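Side-chain contacts in glucosamine--fructose-6-phosphate aminotransferase [isomerizing] (PDB 3TBF), which probably converts D-fructose 6-phosphate and glutamine into D-glucosamine 6-phosphate, and is represented here by its C-terminal part with two SIS domains: residues 307-312 with 341-346; 8-11 with 15-18; 45-50 with 147-152; 91-96 with 117-122; 76-81 with 331-336. All blocks are in the same frame, centred on the assembly; numbering follows the deposited sequence.

Contact 1. Residues 307-312 with 341-346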
# COMPACT_ATOMS: atom_id res chain seq x y z
N ILE A 307 23.07 2.16 1.74
CA ILE A 307 23.39 2.91 0.52
C ILE A 307 22.44 4.07 0.48
O ILE A 307 21.22 3.89 0.27
CB ILE A 307 23.19 2.04 -0.70
CG1 ILE A 307 24.16 0.86 -0.66
CG2 ILE A 307 23.38 2.82 -1.92
CD1 ILE A 307 23.81 -0.21 -1.61
N LEU A 308 22.98 5.27 0.74
CA LEU A 308 22.13 6.40 1.03
C LEU A 308 22.31 7.51 0.04
O LEU A 308 23.41 7.90 -0.25
CB LEU A 308 22.41 6.93 2.41
CG LEU A 308 22.41 5.93 3.57
CD1 LEU A 308 22.86 6.67 4.79
CD2 LEU A 308 21.06 5.25 3.79
N PHE A 309 21.18 8.02 -0.45
CA PHE A 309 21.14 9.17 -1.25
C PHE A 309 20.53 10.28 -0.44
O PHE A 309 19.39 10.24 0.00
CB PHE A 309 20.29 8.91 -2.47
CG PHE A 309 20.83 7.83 -3.35
CD1 PHE A 309 21.97 8.03 -4.09
CD2 PHE A 309 20.21 6.63 -3.43
CE1 PHE A 309 22.49 7.03 -4.90
CE2 PHE A 309 20.72 5.64 -4.25
CZ PHE A 309 21.88 5.85 -4.97
N VAL A 310 21.30 11.31 -0.27
CA VAL A 310 21.14 12.23 0.83
C VAL A 310 21.23 13.63 0.26
O VAL A 310 21.97 13.85 -0.65
CB VAL A 310 22.32 11.92 1.80
CG1 VAL A 310 22.91 13.18 2.44
CG2 VAL A 310 21.95 10.78 2.76
N ASP A 311 20.45 14.56 0.78
CA ASP A 311 20.55 15.96 0.35
C ASP A 311 21.78 16.55 1.02
O ASP A 311 22.05 16.23 2.20
CB ASP A 311 19.32 16.77 0.75
CG ASP A 311 19.36 18.22 0.25
OD1 ASP A 311 20.14 19.05 0.78
OD2 ASP A 311 18.62 18.53 -0.71
N LYS A 312 22.52 17.39 0.29
CA LYS A 312 23.80 17.95 0.78
C LYS A 312 23.64 18.64 2.13
O LYS A 312 24.49 18.52 2.97
CB LYS A 312 24.41 18.94 -0.22
CG LYS A 312 24.80 18.33 -1.62
CD LYS A 312 25.39 19.41 -2.56
CE LYS A 312 26.61 18.93 -3.39
NZ LYS A 312 26.92 19.92 -4.54
N THR A 341 14.48 10.56 -7.48
CA THR A 341 14.15 9.45 -8.36
C THR A 341 15.29 9.07 -9.29
O THR A 341 15.51 7.89 -9.56
CB THR A 341 12.88 9.72 -9.22
OG1 THR A 341 11.76 9.85 -8.35
CG2 THR A 341 12.52 8.56 -10.09
N ILE A 342 16.05 10.07 -9.75
CA ILE A 342 17.05 9.86 -10.76
C ILE A 342 18.13 8.82 -10.36
O ILE A 342 18.44 7.93 -11.13
CB ILE A 342 17.69 11.17 -11.15
CG1 ILE A 342 16.66 12.25 -11.61
CG2 ILE A 342 18.71 10.96 -12.23
CD1 ILE A 342 15.56 11.87 -12.61
N PRO A 343 18.73 8.96 -9.17
CA PRO A 343 19.72 8.03 -8.73
C PRO A 343 19.17 6.63 -8.68
O PRO A 343 19.91 5.67 -8.90
CB PRO A 343 20.03 8.49 -7.27
CG PRO A 343 19.49 9.84 -7.10
CD PRO A 343 18.68 10.17 -8.31
N LEU A 344 17.89 6.50 -8.32
CA LEU A 344 17.31 5.21 -8.17
C LEU A 344 17.13 4.63 -9.57
O LEU A 344 17.27 3.42 -9.77
CB LEU A 344 16.02 5.34 -7.40
CG LEU A 344 16.09 5.98 -6.00
CD1 LEU A 344 14.73 5.88 -5.25
CD2 LEU A 344 17.19 5.34 -5.17
N GLN A 345 16.86 5.46 -10.56
CA GLN A 345 16.72 4.92 -11.92
C GLN A 345 18.08 4.47 -12.39
O GLN A 345 18.18 3.44 -13.02
CB GLN A 345 16.18 5.93 -12.91
CG GLN A 345 14.90 6.54 -12.53
CD GLN A 345 14.57 7.76 -13.34
OE1 GLN A 345 15.45 8.58 -13.69
NE2 GLN A 345 13.30 7.89 -13.69
N LEU A 346 19.11 5.26 -12.10
CA LEU A 346 20.46 4.93 -12.53
C LEU A 346 20.96 3.65 -11.85
O LEU A 346 21.62 2.82 -12.46
CB LEU A 346 21.40 6.08 -12.26
CG LEU A 346 21.30 7.30 -13.20
CD1 LEU A 346 22.28 8.45 -12.81
CD2 LEU A 346 21.59 6.94 -14.62

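Contact 2. Residues 8-11 with 15-18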
# COMPACT_ATOMS: atom_id res chain seq x y z
N ASP A 8 20.64 8.22 -29.84
CA ASP A 8 21.28 9.53 -29.66
C ASP A 8 22.67 9.42 -29.08
O ASP A 8 23.14 10.36 -28.44
CB ASP A 8 20.43 10.46 -28.78
CG ASP A 8 19.19 10.99 -29.52
OD1 ASP A 8 19.05 10.67 -30.74
OD2 ASP A 8 18.38 11.72 -28.87
N GLY A 9 23.31 8.28 -29.31
CA GLY A 9 24.66 8.05 -28.85
C GLY A 9 24.74 7.30 -27.56
O GLY A 9 25.82 6.88 -27.16
N TYR A 10 23.60 7.12 -26.88
CA TYR A 10 23.60 6.40 -25.61
C TYR A 10 23.68 4.94 -25.88
O TYR A 10 23.27 4.51 -26.89
CB TYR A 10 22.36 6.73 -24.76
CG TYR A 10 22.38 8.15 -24.31
CD1 TYR A 10 23.08 8.51 -23.18
CD2 TYR A 10 21.78 9.16 -25.06
CE1 TYR A 10 23.14 9.78 -22.78
CE2 TYR A 10 21.82 10.45 -24.64
CZ TYR A 10 22.51 10.75 -23.50
OH TYR A 10 22.60 12.01 -23.01
N LYS A 11 24.18 4.18 -24.92
CA LYS A 11 24.39 2.74 -25.04
C LYS A 11 23.10 1.93 -25.16
O LYS A 11 23.09 0.90 -25.80
CB LYS A 11 25.13 2.28 -23.79
CG LYS A 11 26.06 1.08 -23.96
CD LYS A 11 27.50 1.53 -23.85
CE LYS A 11 27.84 2.07 -22.44
NZ LYS A 11 29.31 2.45 -22.36
N LEU A 15 18.92 4.40 -21.05
CA LEU A 15 19.86 5.39 -20.55
C LEU A 15 19.63 6.72 -21.24
O LEU A 15 19.70 7.75 -20.62
CB LEU A 15 21.30 4.92 -20.75
CG LEU A 15 22.37 5.75 -20.09
CD1 LEU A 15 22.14 5.80 -18.61
CD2 LEU A 15 23.78 5.17 -20.44
N LYS A 16 19.30 6.69 -22.50
CA LYS A 16 18.92 7.94 -23.18
C LYS A 16 17.72 8.61 -22.49
O LYS A 16 17.68 9.84 -22.36
CB LYS A 16 18.52 7.67 -24.62
CG LYS A 16 17.88 8.89 -25.28
CD LYS A 16 17.55 8.63 -26.70
CE LYS A 16 16.15 8.12 -26.89
NZ LYS A 16 15.31 9.29 -27.33
N GLU A 17 16.76 7.80 -22.05
CA GLU A 17 15.53 8.33 -21.52
C GLU A 17 15.76 8.90 -20.16
O GLU A 17 15.16 9.89 -19.79
CB GLU A 17 14.43 7.29 -21.54
CG GLU A 17 13.82 7.17 -22.96
CD GLU A 17 13.32 5.76 -23.34
OE1 GLU A 17 12.84 5.02 -22.45
OE2 GLU A 17 13.40 5.40 -24.55
N ILE A 18 16.65 8.30 -19.40
CA ILE A 18 16.97 8.86 -18.12
C ILE A 18 17.61 10.21 -18.35
O ILE A 18 17.31 11.15 -17.63
CB ILE A 18 17.92 7.97 -17.37
CG1 ILE A 18 17.19 6.73 -16.87
CG2 ILE A 18 18.48 8.69 -16.22
CD1 ILE A 18 18.09 5.67 -16.34

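Contact 3. Residues 45-50 with 147-152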
# COMPACT_ATOMS: atom_id res chain seq x y z
N LYS A 45 -11.13 24.68 -21.39
CA LYS A 45 -11.88 25.76 -20.70
C LYS A 45 -12.94 25.25 -19.71
O LYS A 45 -13.40 26.00 -18.85
CB LYS A 45 -12.42 26.84 -21.70
CG LYS A 45 -13.33 26.36 -22.87
CD LYS A 45 -14.84 26.50 -22.55
CE LYS A 45 -15.71 26.73 -23.82
NZ LYS A 45 -16.09 25.46 -24.54
N ARG A 46 -13.29 23.96 -19.80
CA ARG A 46 -14.22 23.30 -18.87
C ARG A 46 -13.54 23.04 -17.54
O ARG A 46 -14.19 22.93 -16.52
CB ARG A 46 -14.66 21.94 -19.41
CG ARG A 46 -15.22 21.97 -20.82
CD ARG A 46 -16.69 21.68 -20.82
NE ARG A 46 -17.37 22.08 -22.07
CZ ARG A 46 -18.54 21.54 -22.43
NH1 ARG A 46 -19.07 20.61 -21.61
NH2 ARG A 46 -19.18 21.91 -23.57
N ALA A 47 -12.22 22.92 -17.60
CA ALA A 47 -11.39 22.64 -16.45
C ALA A 47 -11.71 23.46 -15.22
O ALA A 47 -11.72 22.92 -14.11
CB ALA A 47 -9.91 22.85 -16.82
N LYS A 48 -11.95 24.76 -15.38
CA LYS A 48 -12.15 25.65 -14.24
C LYS A 48 -13.45 25.36 -13.52
O LYS A 48 -13.48 25.32 -12.30
CB LYS A 48 -12.10 27.11 -14.67
CG LYS A 48 -12.80 28.11 -13.76
CD LYS A 48 -12.46 29.55 -14.19
CE LYS A 48 -12.95 30.62 -13.18
NZ LYS A 48 -14.44 30.87 -13.23
N GLU A 49 -14.53 25.19 -14.27
CA GLU A 49 -15.82 24.92 -13.66
C GLU A 49 -15.73 23.59 -12.91
O GLU A 49 -16.19 23.44 -11.80
CB GLU A 49 -16.89 24.89 -14.76
CG GLU A 49 -18.24 24.32 -14.35
CD GLU A 49 -18.86 23.42 -15.44
OE1 GLU A 49 -18.93 23.87 -16.62
OE2 GLU A 49 -19.30 22.27 -15.12
N LEU A 50 -15.06 22.64 -13.53
CA LEU A 50 -14.90 21.31 -12.98
C LEU A 50 -14.06 21.32 -11.68
O LEU A 50 -14.32 20.57 -10.73
CB LEU A 50 -14.21 20.49 -14.04
CG LEU A 50 -14.39 19.00 -14.06
CD1 LEU A 50 -15.35 18.62 -15.20
CD2 LEU A 50 -13.02 18.37 -14.25
N SER A 147 -11.98 11.22 -21.22
CA SER A 147 -11.98 12.06 -20.04
C SER A 147 -12.53 13.46 -20.37
O SER A 147 -12.50 13.88 -21.50
CB SER A 147 -10.56 12.18 -19.45
OG SER A 147 -10.08 10.90 -19.10
N ASP A 148 -13.00 14.18 -19.36
CA ASP A 148 -13.42 15.56 -19.59
C ASP A 148 -12.26 16.46 -19.90
O ASP A 148 -12.39 17.37 -20.70
CB ASP A 148 -14.12 16.11 -18.36
CG ASP A 148 -15.38 15.37 -18.04
OD1 ASP A 148 -15.99 14.82 -18.98
OD2 ASP A 148 -15.76 15.37 -16.86
N ILE A 149 -11.13 16.26 -19.25
CA ILE A 149 -9.97 17.08 -19.47
C ILE A 149 -8.69 16.26 -19.40
O ILE A 149 -8.61 15.26 -18.70
CB ILE A 149 -9.96 18.28 -18.50
CG1 ILE A 149 -9.97 17.85 -17.04
CG2 ILE A 149 -11.21 19.13 -18.67
CD1 ILE A 149 -9.86 19.08 -16.12
N ALA A 150 -7.69 16.69 -20.12
CA ALA A 150 -6.45 15.98 -20.21
C ALA A 150 -5.31 16.96 -19.98
O ALA A 150 -5.20 17.94 -20.66
CB ALA A 150 -6.32 15.37 -21.58
N PHE A 151 -4.49 16.70 -18.98
CA PHE A 151 -3.23 17.35 -18.83
C PHE A 151 -2.16 16.43 -19.45
O PHE A 151 -1.94 15.32 -18.97
CB PHE A 151 -2.92 17.58 -17.37
CG PHE A 151 -1.65 18.29 -17.16
CD1 PHE A 151 -0.48 17.86 -17.79
CD2 PHE A 151 -1.60 19.42 -16.39
CE1 PHE A 151 0.73 18.53 -17.63
CE2 PHE A 151 -0.39 20.12 -16.26
CZ PHE A 151 0.78 19.65 -16.87
N MSE A 152 -1.48 16.92 -20.50
CA MSE A 152 -0.54 16.12 -21.22
C MSE A 152 0.87 16.33 -20.65
O MSE A 152 1.31 17.44 -20.48
CB MSE A 152 -0.52 16.54 -22.70
CG MSE A 152 -1.87 16.53 -23.40
SE MSE A 152 -2.77 14.78 -23.24
CE MSE A 152 -1.41 13.78 -24.28

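Contact 4. Residues 91-96 with 117-122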
# COMPACT_ATOMS: atom_id res chain seq x y z
N GLU A 91 -8.00 -3.03 -8.56
CA GLU A 91 -8.86 -3.27 -7.39
C GLU A 91 -10.12 -2.42 -7.41
O GLU A 91 -11.21 -2.97 -7.17
CB GLU A 91 -8.10 -3.03 -6.10
CG GLU A 91 -7.08 -4.12 -5.88
CD GLU A 91 -7.74 -5.43 -5.40
OE1 GLU A 91 -8.66 -5.31 -4.57
OE2 GLU A 91 -7.38 -6.56 -5.82
N ILE A 92 -10.01 -1.11 -7.71
CA ILE A 92 -11.19 -0.27 -7.65
C ILE A 92 -12.16 -0.67 -8.74
O ILE A 92 -13.38 -0.51 -8.59
CB ILE A 92 -10.89 1.24 -7.73
CG1 ILE A 92 -12.12 2.06 -7.32
CG2 ILE A 92 -10.40 1.70 -9.09
CD1 ILE A 92 -11.79 3.59 -7.44
N ARG A 93 -11.64 -1.20 -9.82
CA ARG A 93 -12.48 -1.58 -10.98
C ARG A 93 -13.60 -2.56 -10.61
O ARG A 93 -14.73 -2.44 -11.06
CB ARG A 93 -11.61 -2.23 -12.03
CG ARG A 93 -12.33 -2.64 -13.21
CD ARG A 93 -11.43 -3.33 -14.20
NE ARG A 93 -12.21 -3.77 -15.36
CZ ARG A 93 -11.68 -4.44 -16.36
NH1 ARG A 93 -10.39 -4.68 -16.35
NH2 ARG A 93 -12.42 -4.85 -17.37
N TYR A 94 -13.24 -3.54 -9.79
CA TYR A 94 -14.15 -4.60 -9.39
C TYR A 94 -14.70 -4.44 -8.00
O TYR A 94 -15.45 -5.27 -7.57
CB TYR A 94 -13.43 -5.93 -9.49
CG TYR A 94 -12.96 -6.25 -10.88
CD1 TYR A 94 -11.59 -6.32 -11.17
CD2 TYR A 94 -13.86 -6.48 -11.92
CE1 TYR A 94 -11.13 -6.57 -12.44
CE2 TYR A 94 -13.41 -6.76 -13.22
CZ TYR A 94 -12.04 -6.79 -13.46
OH TYR A 94 -11.59 -7.07 -14.72
N ARG A 95 -14.39 -3.36 -7.30
CA ARG A 95 -14.80 -3.21 -5.93
C ARG A 95 -16.06 -2.38 -5.86
O ARG A 95 -16.29 -1.50 -6.66
CB ARG A 95 -13.69 -2.53 -5.14
CG ARG A 95 -13.96 -2.25 -3.72
CD ARG A 95 -12.71 -1.82 -3.01
NE ARG A 95 -12.38 -0.40 -3.15
CZ ARG A 95 -13.10 0.59 -2.60
NH1 ARG A 95 -14.21 0.33 -1.92
NH2 ARG A 95 -12.72 1.84 -2.77
N ASP A 96 -16.85 -2.67 -4.84
CA ASP A 96 -18.11 -2.00 -4.66
C ASP A 96 -17.88 -0.74 -3.81
O ASP A 96 -18.07 -0.77 -2.57
CB ASP A 96 -19.04 -3.01 -3.98
CG ASP A 96 -20.49 -2.72 -4.23
OD1 ASP A 96 -20.79 -1.50 -4.32
OD2 ASP A 96 -21.32 -3.70 -4.33
N THR A 117 -7.21 0.90 -15.66
CA THR A 117 -7.42 2.33 -15.56
C THR A 117 -8.53 2.82 -16.48
O THR A 117 -9.45 3.53 -16.05
CB THR A 117 -6.13 3.08 -15.89
OG1 THR A 117 -5.09 2.53 -15.10
CG2 THR A 117 -6.27 4.53 -15.56
N LEU A 118 -8.44 2.45 -17.75
CA LEU A 118 -9.47 2.82 -18.71
C LEU A 118 -10.83 2.29 -18.30
O LEU A 118 -11.82 3.00 -18.38
CB LEU A 118 -9.12 2.28 -20.09
CG LEU A 118 -10.12 2.56 -21.18
CD1 LEU A 118 -10.30 4.03 -21.40
CD2 LEU A 118 -9.63 1.87 -22.46
N GLU A 119 -10.90 1.04 -17.86
CA GLU A 119 -12.20 0.54 -17.44
C GLU A 119 -12.70 1.16 -16.12
O GLU A 119 -13.90 1.23 -15.89
CB GLU A 119 -12.16 -0.97 -17.35
CG GLU A 119 -11.92 -1.65 -18.69
CD GLU A 119 -13.10 -1.48 -19.63
OE1 GLU A 119 -14.24 -1.22 -19.14
OE2 GLU A 119 -12.87 -1.61 -20.87
N SER A 120 -11.80 1.61 -15.23
CA SER A 120 -12.20 2.39 -14.06
C SER A 120 -12.78 3.72 -14.50
O SER A 120 -13.76 4.19 -13.93
CB SER A 120 -11.04 2.64 -13.10
OG SER A 120 -10.62 1.43 -12.53
N LEU A 121 -12.22 4.32 -15.54
CA LEU A 121 -12.83 5.55 -15.99
C LEU A 121 -14.27 5.25 -16.49
O LEU A 121 -15.22 5.94 -16.12
CB LEU A 121 -11.95 6.26 -17.00
CG LEU A 121 -12.55 7.48 -17.72
CD1 LEU A 121 -12.87 8.59 -16.76
CD2 LEU A 121 -11.66 8.00 -18.86
N ARG A 122 -14.44 4.20 -17.26
CA ARG A 122 -15.76 3.91 -17.83
C ARG A 122 -16.78 3.65 -16.75
O ARG A 122 -17.92 4.10 -16.86
CB ARG A 122 -15.69 2.76 -18.82
CG ARG A 122 -15.02 3.21 -20.10
CD ARG A 122 -14.46 2.08 -20.90
NE ARG A 122 -13.89 2.60 -22.15
CZ ARG A 122 -13.34 1.85 -23.10
NH1 ARG A 122 -13.27 0.53 -22.95
NH2 ARG A 122 -12.85 2.41 -24.19

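Contact 5. Residues 76-81 with 331-336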
# COMPACT_ATOMS: atom_id res chain seq x y z
N ILE A 76 -1.16 17.39 -2.72
CA ILE A 76 -2.53 17.86 -2.86
C ILE A 76 -3.19 18.21 -1.55
O ILE A 76 -3.82 19.24 -1.41
CB ILE A 76 -3.41 16.88 -3.59
CG1 ILE A 76 -2.99 16.79 -5.06
CG2 ILE A 76 -4.84 17.37 -3.52
CD1 ILE A 76 -3.52 15.63 -5.79
N GLU A 77 -3.05 17.32 -0.58
CA GLU A 77 -3.58 17.55 0.74
C GLU A 77 -2.90 18.71 1.44
O GLU A 77 -3.57 19.56 1.99
CB GLU A 77 -3.50 16.25 1.54
CG GLU A 77 -4.47 15.20 0.95
CD GLU A 77 -5.18 14.30 1.99
OE1 GLU A 77 -4.80 14.32 3.20
OE2 GLU A 77 -6.14 13.58 1.54
N LYS A 78 -1.59 18.78 1.36
CA LYS A 78 -0.83 19.77 2.08
C LYS A 78 -0.95 21.17 1.49
O LYS A 78 -1.12 22.11 2.24
CB LYS A 78 0.67 19.38 2.09
CG LYS A 78 1.58 20.43 2.68
CD LYS A 78 3.00 19.87 3.00
CE LYS A 78 3.88 20.98 3.55
NZ LYS A 78 5.26 20.51 3.85
N TYR A 79 -0.82 21.30 0.16
CA TYR A 79 -0.80 22.58 -0.52
C TYR A 79 -2.13 23.03 -1.06
O TYR A 79 -2.49 24.16 -0.87
CB TYR A 79 0.22 22.58 -1.65
CG TYR A 79 1.63 22.51 -1.17
CD1 TYR A 79 2.30 23.65 -0.71
CD2 TYR A 79 2.32 21.32 -1.14
CE1 TYR A 79 3.63 23.59 -0.23
CE2 TYR A 79 3.63 21.25 -0.67
CZ TYR A 79 4.28 22.38 -0.23
OH TYR A 79 5.57 22.27 0.20
N ALA A 80 -2.85 22.18 -1.76
CA ALA A 80 -4.22 22.53 -2.23
C ALA A 80 -5.30 22.35 -1.18
O ALA A 80 -6.41 22.83 -1.37
CB ALA A 80 -4.57 21.74 -3.44
N LYS A 81 -5.01 21.60 -0.12
CA LYS A 81 -5.98 21.27 0.90
C LYS A 81 -7.27 20.64 0.40
O LYS A 81 -8.34 20.88 0.95
CB LYS A 81 -6.30 22.51 1.72
CG LYS A 81 -5.07 23.26 2.10
CD LYS A 81 -4.94 23.49 3.55
CE LYS A 81 -3.46 23.60 3.91
NZ LYS A 81 -2.90 22.46 4.78
N GLY A 331 16.47 20.15 -3.26
CA GLY A 331 15.51 21.23 -3.21
C GLY A 331 14.50 20.89 -2.15
O GLY A 331 14.85 20.28 -1.16
N HIS A 332 13.24 21.23 -2.38
CA HIS A 332 12.21 21.12 -1.35
C HIS A 332 11.07 20.13 -1.72
O HIS A 332 11.32 19.12 -2.39
CB HIS A 332 11.72 22.54 -1.00
CG HIS A 332 12.82 23.45 -0.54
ND1 HIS A 332 13.66 23.13 0.51
CD2 HIS A 332 13.22 24.66 -1.00
CE1 HIS A 332 14.53 24.11 0.67
NE2 HIS A 332 14.29 25.05 -0.24
N ASP A 333 9.85 20.40 -1.30
CA ASP A 333 8.80 19.37 -1.41
C ASP A 333 8.46 19.02 -2.81
O ASP A 333 8.03 17.90 -3.10
CB ASP A 333 7.51 19.83 -0.74
CG ASP A 333 7.53 19.68 0.79
OD1 ASP A 333 8.55 19.15 1.36
OD2 ASP A 333 6.47 20.06 1.38
N PHE A 334 8.56 19.98 -3.70
CA PHE A 334 8.10 19.73 -5.04
C PHE A 334 9.24 19.13 -5.87
O PHE A 334 9.02 18.16 -6.63
CB PHE A 334 7.51 20.97 -5.68
CG PHE A 334 6.15 21.30 -5.18
CD1 PHE A 334 5.07 20.53 -5.52
CD2 PHE A 334 5.92 22.41 -4.42
CE1 PHE A 334 3.77 20.85 -5.08
CE2 PHE A 334 4.65 22.74 -4.02
CZ PHE A 334 3.57 21.94 -4.36
N SER A 335 10.45 19.64 -5.68
CA SER A 335 11.55 19.19 -6.49
C SER A 335 12.15 17.89 -6.01
O SER A 335 12.51 17.06 -6.82
CB SER A 335 12.64 20.29 -6.61
OG SER A 335 13.22 20.66 -5.37
N ALA A 336 12.24 17.70 -4.71
CA ALA A 336 13.06 16.61 -4.18
C ALA A 336 12.54 15.26 -4.57
O ALA A 336 13.32 14.38 -4.90
CB ALA A 336 13.29 16.74 -2.65
O HOH W 1 8.37 22.80 -1.14

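Contact 1. Residues 307-312 with 341-346
In the second SIS domain, the parallel sheet is met by helix 335-355 where F309, in strand 305-311, turns its ring toward P343 and L344. The P343 CB lies over the middle of one ring face, 3.8 Å from the F309 ring centroid and 13° off the ring normal, a CH-pi contact. Its nearest ring atom is F309 CE1, 3.7 Å from P343 CB. L344 meets the other half of the ring: its CD2 methyl is 3.7 Å from F309 CE2 and approaches obliquely. The L344 CB itself does not aim at the strand. Because CG is anti to the carbonyl carbon (chi1 -57°), the end of the chain swings nearer and one methyl gains the ring. P343 also marks a kink in the helix, since its N makes no bond to the preceding turn.

The contact is buried and wholly apolar. F309 further packs on V280 and L344 on V282, both of strand 278-283, while P343 rests on I217 of helix 214-221. Helix 335-355 thus packs against inner strand 305-311 of the parallel sheet, the helix-on-sheet layering of the alpha/beta SIS fold.

Contact 2. Residues 8-11 with 15-18
D8 starts the contact by lying across the aliphatic part of K16, its OD2 3.9 Å from K16 CD. The charges do not close into a salt bridge, as D8 OD2 and K16 NZ stay 4.2 Å apart. D8 OD1 is hydrogen-bonded to S6 OG, and the K16 ammonium group has a long, weak ion pair with E20.

Two residues further on, Y10 carries most of the contact. Its ring lies against the backbone and first side-chain carbons of K16, with K16 CA over one face, 3.9 Å from the Y10 ring centroid and 25° off the normal. The K16 side chain leaves at about a right angle to the tyrosine, and its CB comes within 3.6 Å of Y10 CD2. Here the lead-in loop doubles back on helix 13-19, the first helix of the chain, so that an aromatic side chain from before the helix lies along its surface. L15 CG reaches the ring more loosely and obliquely, 4.2 Å from Y10 CD1. Y10 also meets the ring of Y19, one turn on from L15, with planes at about 30°. The side chain of K11 leads away from the helix and, like L15, touches Y349 of helix 335-355.

Contact 3. Residues 45-50 with 147-152
I149 pushes its CD1 methyl between A47 and L50, 3.8 Å from A47 CB and 3.7 Å from L50 CD2. Its CG1 branch stands between the backbone N and the carbonyl carbon (chi1 58°), which sends CD1 out toward the helix. The CG2 methyl takes a second path and lies beside the backbone of A47, 4.1 Å from its N. I149 and L50 approach tip to tip, whereas A47 offers a single methyl to the flank of the group.

L50 also uses its other branch. CD1 of L50 is 3.7 Å from D148 OD2, the leucine coming in across the aspartate side chain. This is plain van der Waals contact, because the polar need of that oxygen is met elsewhere: D148 OD2 accepts a hydrogen bond from the backbone N of S132. The aspartate is thus held at the rim of the apolar patch formed by A47, L50 and I149.

Just ahead of the helix, D44 OD2 bonds to the backbone N of A150, a polar link beside the methyl packing. I149 pairs by its backbone with S132 and C134 and touches M133, all of strand 129-136. Helix 47-52 therefore covers the start of strand 149-152, the edge strand of the five-stranded parallel sheet, order 2-1-3-4-5, of the first SIS domain.

Contact 4. Residues 91-96 with 117-122
R93 and S120 bring the two backbones close, with R93 CA 5.0 Å from S120 CA, where the chain leaving helix 89-92 passes the middle of helix 115-124. The backbone bonds around R93 are long and weak, Y94 N to E91 O and R95 N to I92 O, in contrast to the regular helix opposite.

The R93 side chain is fully extended, CG anti to the backbone N (chi1 -180°), and runs alongside E119, pointing the same way. One face of its guanidinium lies on the aliphatic part of the glutamate, with R93 NE 3.4 Å from E119 CB and R93 NH2 3.5 Å from E119 CG. Y94 OH sits over the opposite face, without a hydrogen bond. E119 OE1 is 4.4 Å from R93 NH2 and well out of the guanidinium plane, so no N-H is aimed at it and any attraction is probably through space. The salt bridge of R93 NH1 goes to D116, while E119 OE2 forms one with R122 NH1 at 3.0 Å, its hydrogen bond bent and weak. Deeper in, the I92 CG2 methyl packs 3.5 Å from S120 OG, a hydroxyl already bonded to D116 O.

I92 and S120 both rest on V60 of strand 56-61, and S120 also on F105 of strand 103-109. L121 meets helix 142-146; from 91-96, R95 salt-bridges to E77 and E91 hydrogen-bonds to Y74, both of the second subunit.

Contact 5. Residues 76-81 with 331-336
Y79 and F334 overlap ring on ring at a slant, their centroids 4.6 Å apart and their planes at 35°. F334 CE2 stands over the centre of one tyrosine face, and the closest atoms are Y79 CD2 and F334 CZ at 3.5 Å. The two side chains come from opposite ends and overlap alongside, and the K78 CG lies over the opposite face of the tyrosine, toward its rim.

D333 meets that ring at its edge, its carboxylate turned nearly perpendicular to the ring plane. A single oxygen, OD2, takes both donors. Y79 OH gives it a 2.7 Å hydrogen bond from the anti side, 34° out of the carboxylate plane, and K78 NZ adds a 2.8 Å salt bridge to the syn lone pair. With CG anti to the backbone N (chi1 174°) and the rest extended, K78 has the reach to come in crosswise to the aspartate.

These bonds join the C-terminal end of helix 63-80, in the first SIS domain, to the loop entering helix 335-355 of the second, so the two halves of one chain are held together here. A water also bridges Y79 and D333, donating to Y79 OH and accepting from D333 N. W75 NE1 bonds to D333 O, and E199 OE2 accepts from the backbone N of F334 and S335. K78 also packs on D96 of the second subunit.

From the N terminus, contact 2 closes first, a short local turn onto helix 13-19. Residues 45-50 and then 76-81 open two long loops. Contact 4 forms and closes within both, and 147-152 completes contact 3 while contact 5 is still open, so contacts 3 and 5 cross. Contact 1 opens at 307-312, contact 5 closes at 331-336 and contact 1 at 341-346, a second crossing; both use helix 335-355. Contacts 3 and 4 lie in the first SIS domain, contact 3 on its edge strand, and touch through S147 and L121; contact 1 belongs to the second, and contact 5 joins the two domains. The N-terminal helix packs on contact 1 through I18 and L346.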